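Local coordinates for invasion protein InvA (Salmonella enterica, PDB 2X49) that is an inner-membrane export apparatus protein of the type III secretion system, here its C-terminal domain, involved in invasion of intestinal epithelial cells, at residues 297-302 with 313-318. Sequence-based numbering, arbitrary orientation.
Sequences DVRRFI and LEVLSF
Arg299 reaches from the first turn of helix 299-306 to the backbone of strand 314-317 and donates a hydrogen bond from NH1 to Val315 O, 2.9 Å long and close to straight (159° at the hydrogen). Helix and strand are the second and third elements of a beta-alpha-beta unit that starts with strand 291-294, and strand 314-317 forms one margin of a four-stranded parallel sheet. The carbonyl oxygen meets the guanidinium at its edge, nearly in the guanidinium plane, whereas NH1 stands 22° out of the plane of the carbonyl itself.

The aliphatic part of the same side chain lies against the strand. With CG anti to the backbone N (chi1 -168°) the chain sets out toward the sheet, and bends at chi2 and chi3 then turn the guanidinium back to the oxygen. On the way Arg299 CG passes 3.8 Å from Val315 CG1, and Arg299 CD comes within 3.7 Å of Ser317 N, a backbone group that is hydrogen-bonded to Glu320 OE1. One turn further along the helix, Ile302 CG2 approaches Val315 CG2 at 4.4 Å, a looser apolar contact. Thr294 of the neighbouring strand touches Arg299, Ile302 and Val315, so the valine is packed from the sheet as well as from the helix.

Two acids outside the segments position the guanidinium: Glu216 of helix 211-221 forms a salt bridge with NE, and Glu187 forms another with NH1. They probably offset the nearby positive charge of Arg219. NH1 therefore serves two acceptors, Glu187 OE2 and Val315 O, and Val315 O also lies 3.4 Å from Arg299 CD.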
ATOM      1  N   ASP A 297     -16.593   7.168  -8.952  1.00 19.07           N
ATOM      2  CA  ASP A 297     -16.370   8.420  -9.717  1.00 18.34           C
ATOM      3  C   ASP A 297     -15.345   9.373  -9.117  1.00 18.32           C
ATOM      4  O   ASP A 297     -14.767  10.203  -9.826  1.00 20.88           O
ATOM      5  CB  ASP A 297     -17.670   9.122 -10.149  1.00 19.45           C
ATOM      6  CG  ASP A 297     -18.498   9.683  -9.015  1.00 21.19           C
ATOM      7  OD1 ASP A 297     -18.255   9.375  -7.846  1.00 24.38           O
ATOM      8  OD2 ASP A 297     -19.472  10.418  -9.327  1.00 24.75           O
ATOM      9  N   VAL A 298     -15.104   9.243  -7.821  1.00 16.02           N
ATOM     10  CA  VAL A 298     -14.218  10.188  -7.115  1.00 15.60           C
ATOM     11  C   VAL A 298     -12.928   9.531  -6.552  1.00 13.71           C
ATOM     12  O   VAL A 298     -11.976  10.218  -6.111  1.00 14.56           O
ATOM     13  CB  VAL A 298     -14.953  10.962  -5.997  1.00 15.54           C
ATOM     14  CG1 VAL A 298     -16.015  11.924  -6.598  1.00 14.58           C
ATOM     15  CG2 VAL A 298     -15.527  10.002  -4.960  1.00 17.44           C
ATOM     16  N   ARG A 299     -12.905   8.201  -6.556  1.00 14.12           N
ATOM     17  CA  ARG A 299     -11.810   7.417  -5.905  1.00 14.20           C
ATOM     18  C   ARG A 299     -10.393   7.931  -6.238  1.00 15.52           C
ATOM     19  O   ARG A 299      -9.623   8.297  -5.340  1.00 15.57           O
ATOM     20  CB  ARG A 299     -11.885   5.911  -6.262  1.00 15.38           C
ATOM     21  CG  ARG A 299     -10.982   4.994  -5.399  1.00 15.85           C
ATOM     22  CD  ARG A 299     -10.463   3.820  -6.148  1.00 13.33           C
ATOM     23  NE  ARG A 299      -9.520   4.132  -7.216  1.00 16.08           N
ATOM     24  CZ  ARG A 299      -8.224   4.378  -7.082  1.00 16.45           C
ATOM     25  NH1 ARG A 299      -7.652   4.334  -5.878  1.00 18.52           N
ATOM     26  NH2 ARG A 299      -7.490   4.679  -8.154  1.00 16.48           N
ATOM     27  N   ARG A 300     -10.096   8.009  -7.534  1.00 15.76           N
ATOM     28  CA  ARG A 300      -8.725   8.316  -7.944  1.00 15.86           C
ATOM     29  C   ARG A 300      -8.343   9.743  -7.585  1.00 15.77           C
ATOM     30  O   ARG A 300      -7.155  10.061  -7.332  1.00 17.90           O
ATOM     31  CB  ARG A 300      -8.496   8.042  -9.437  1.00 15.48           C
ATOM     32  CG  ARG A 300      -9.258   8.902 -10.395  1.00 16.95           C
ATOM     33  CD  ARG A 300      -9.267   8.180 -11.736  1.00 17.94           C
ATOM     34  NE  ARG A 300      -9.927   8.946 -12.785  1.00 18.63           N
ATOM     35  CZ  ARG A 300     -11.239   8.911 -13.025  1.00 21.99           C
ATOM     36  NH1 ARG A 300     -12.027   8.128 -12.312  1.00 20.24           N
ATOM     37  NH2 ARG A 300     -11.761   9.653 -14.010  1.00 22.77           N
ATOM     38  N   PHE A 301      -9.342  10.623  -7.550  1.00 14.80           N
ATOM     39  CA  PHE A 301      -9.107  12.052  -7.251  1.00 14.34           C
ATOM     40  C   PHE A 301      -8.851  12.282  -5.778  1.00 14.44           C
ATOM     41  O   PHE A 301      -8.034  13.126  -5.395  1.00 15.87           O
ATOM     42  CB  PHE A 301     -10.260  12.931  -7.752  1.00 14.63           C
ATOM     43  CG  PHE A 301     -10.484  12.762  -9.234  1.00 14.61           C
ATOM     44  CD1 PHE A 301      -9.572  13.289 -10.143  1.00 17.58           C
ATOM     45  CD2 PHE A 301     -11.559  12.003  -9.726  1.00 19.58           C
ATOM     46  CE1 PHE A 301      -9.748  13.104 -11.531  1.00 19.05           C
ATOM     47  CE2 PHE A 301     -11.727  11.816 -11.113  1.00 20.68           C
ATOM     48  CZ  PHE A 301     -10.824  12.376 -12.001  1.00 19.07           C
ATOM     49  N   ILE A 302      -9.610  11.561  -4.970  1.00 16.39           N
ATOM     50  CA  ILE A 302      -9.407  11.595  -3.521  1.00 15.92           C
ATOM     51  C   ILE A 302      -8.007  11.078  -3.182  1.00 16.11           C
ATOM     52  O   ILE A 302      -7.304  11.689  -2.383  1.00 16.35           O
ATOM     53  CB  ILE A 302     -10.497  10.859  -2.752  1.00 16.12           C
ATOM     54  CG1 ILE A 302     -11.807  11.611  -2.918  1.00 19.98           C
ATOM     55  CG2 ILE A 302     -10.135  10.751  -1.251  1.00 16.12           C
ATOM     56  CD1 ILE A 302     -13.053  10.802  -2.503  1.00 18.97           C
ATOM     57  N   LEU A 313      -2.427   5.797   3.225  1.00 16.94           N
ATOM     58  CA  LEU A 313      -3.903   5.544   3.279  1.00 17.45           C
ATOM     59  C   LEU A 313      -4.465   5.267   1.894  1.00 17.15           C
ATOM     60  O   LEU A 313      -4.685   6.185   1.110  1.00 17.90           O
ATOM     61  CB  LEU A 313      -4.642   6.731   3.936  1.00 17.69           C
ATOM     62  CG  LEU A 313      -6.141   6.611   4.158  1.00 20.28           C
ATOM     63  CD1 LEU A 313      -6.509   5.315   4.896  1.00 18.19           C
ATOM     64  CD2 LEU A 313      -6.596   7.833   4.961  1.00 23.92           C
ATOM     65  N   GLU A 314      -4.697   4.004   1.602  1.00 16.64           N
ATOM     66  CA  GLU A 314      -5.247   3.659   0.261  1.00 17.36           C
ATOM     67  C   GLU A 314      -6.765   3.923   0.239  1.00 17.37           C
ATOM     68  O   GLU A 314      -7.466   4.041   1.257  1.00 17.27           O
ATOM     69  CB  GLU A 314      -4.901   2.277  -0.190  1.00 18.44           C
ATOM     70  CG  GLU A 314      -3.408   1.941  -0.160  1.00 18.36           C
ATOM     71  CD  GLU A 314      -2.454   2.910  -0.857  1.00 20.54           C
ATOM     72  OE1 GLU A 314      -2.874   3.641  -1.791  1.00 21.24           O
ATOM     73  OE2 GLU A 314      -1.246   2.927  -0.482  1.00 21.64           O
ATOM     74  N   VAL A 315      -7.195   4.142  -1.000  1.00 17.49           N
ATOM     75  CA  VAL A 315      -8.583   4.529  -1.298  1.00 16.96           C
ATOM     76  C   VAL A 315      -9.163   3.514  -2.275  1.00 16.56           C
ATOM     77  O   VAL A 315      -8.663   3.344  -3.358  1.00 17.35           O
ATOM     78  CB  VAL A 315      -8.675   5.970  -1.879  1.00 16.61           C
ATOM     79  CG1 VAL A 315     -10.140   6.367  -1.994  1.00 17.35           C
ATOM     80  CG2 VAL A 315      -7.838   7.031  -1.036  1.00 18.12           C
ATOM     81  N   LEU A 316     -10.214   2.840  -1.817  1.00 15.61           N
ATOM     82  CA  LEU A 316     -10.971   1.836  -2.627  1.00 16.47           C
ATOM     83  C   LEU A 316     -12.358   2.332  -2.958  1.00 16.99           C
ATOM     84  O   LEU A 316     -12.979   3.056  -2.193  1.00 16.98           O
ATOM     85  CB  LEU A 316     -11.081   0.485  -1.896  1.00 17.14           C
ATOM     86  CG  LEU A 316      -9.784  -0.227  -1.441  1.00 16.68           C
ATOM     87  CD1 LEU A 316     -10.023  -1.665  -0.955  1.00 18.46           C
ATOM     88  CD2 LEU A 316      -8.713  -0.220  -2.502  1.00 17.77           C
ATOM     89  N   SER A 317     -12.846   1.891  -4.121  1.00 17.09           N
ATOM     90  CA  SER A 317     -14.216   2.175  -4.476  1.00 16.59           C
ATOM     91  C   SER A 317     -15.164   1.104  -3.921  1.00 16.04           C
ATOM     92  O   SER A 317     -14.775  -0.014  -3.619  1.00 16.13           O
ATOM     93  CB  SER A 317     -14.359   2.306  -5.968  1.00 16.02           C
ATOM     94  OG  SER A 317     -14.223   1.030  -6.560  1.00 18.02           O
ATOM     95  N   PHE A 318     -16.430   1.468  -3.814  1.00 16.22           N
ATOM     96  CA  PHE A 318     -17.467   0.540  -3.350  1.00 16.28           C
ATOM     97  C   PHE A 318     -17.506  -0.727  -4.214  1.00 17.02           C
ATOM     98  O   PHE A 318     -17.709  -1.844  -3.726  1.00 18.31           O
ATOM     99  CB  PHE A 318     -18.851   1.205  -3.292  1.00 16.23           C
ATOM    100  CG  PHE A 318     -18.933   2.434  -2.405  1.00 16.84           C
ATOM    101  CD1 PHE A 318     -18.364   2.461  -1.134  1.00 17.97           C
ATOM    102  CD2 PHE A 318     -19.579   3.579  -2.843  1.00 17.30           C
ATOM    103  CE1 PHE A 318     -18.489   3.599  -0.327  1.00 19.48           C
ATOM    104  CE2 PHE A 318     -19.694   4.730  -2.033  1.00 21.23           C
ATOM    105  CZ  PHE A 318     -19.131   4.739  -0.786  1.00 18.12           C
TER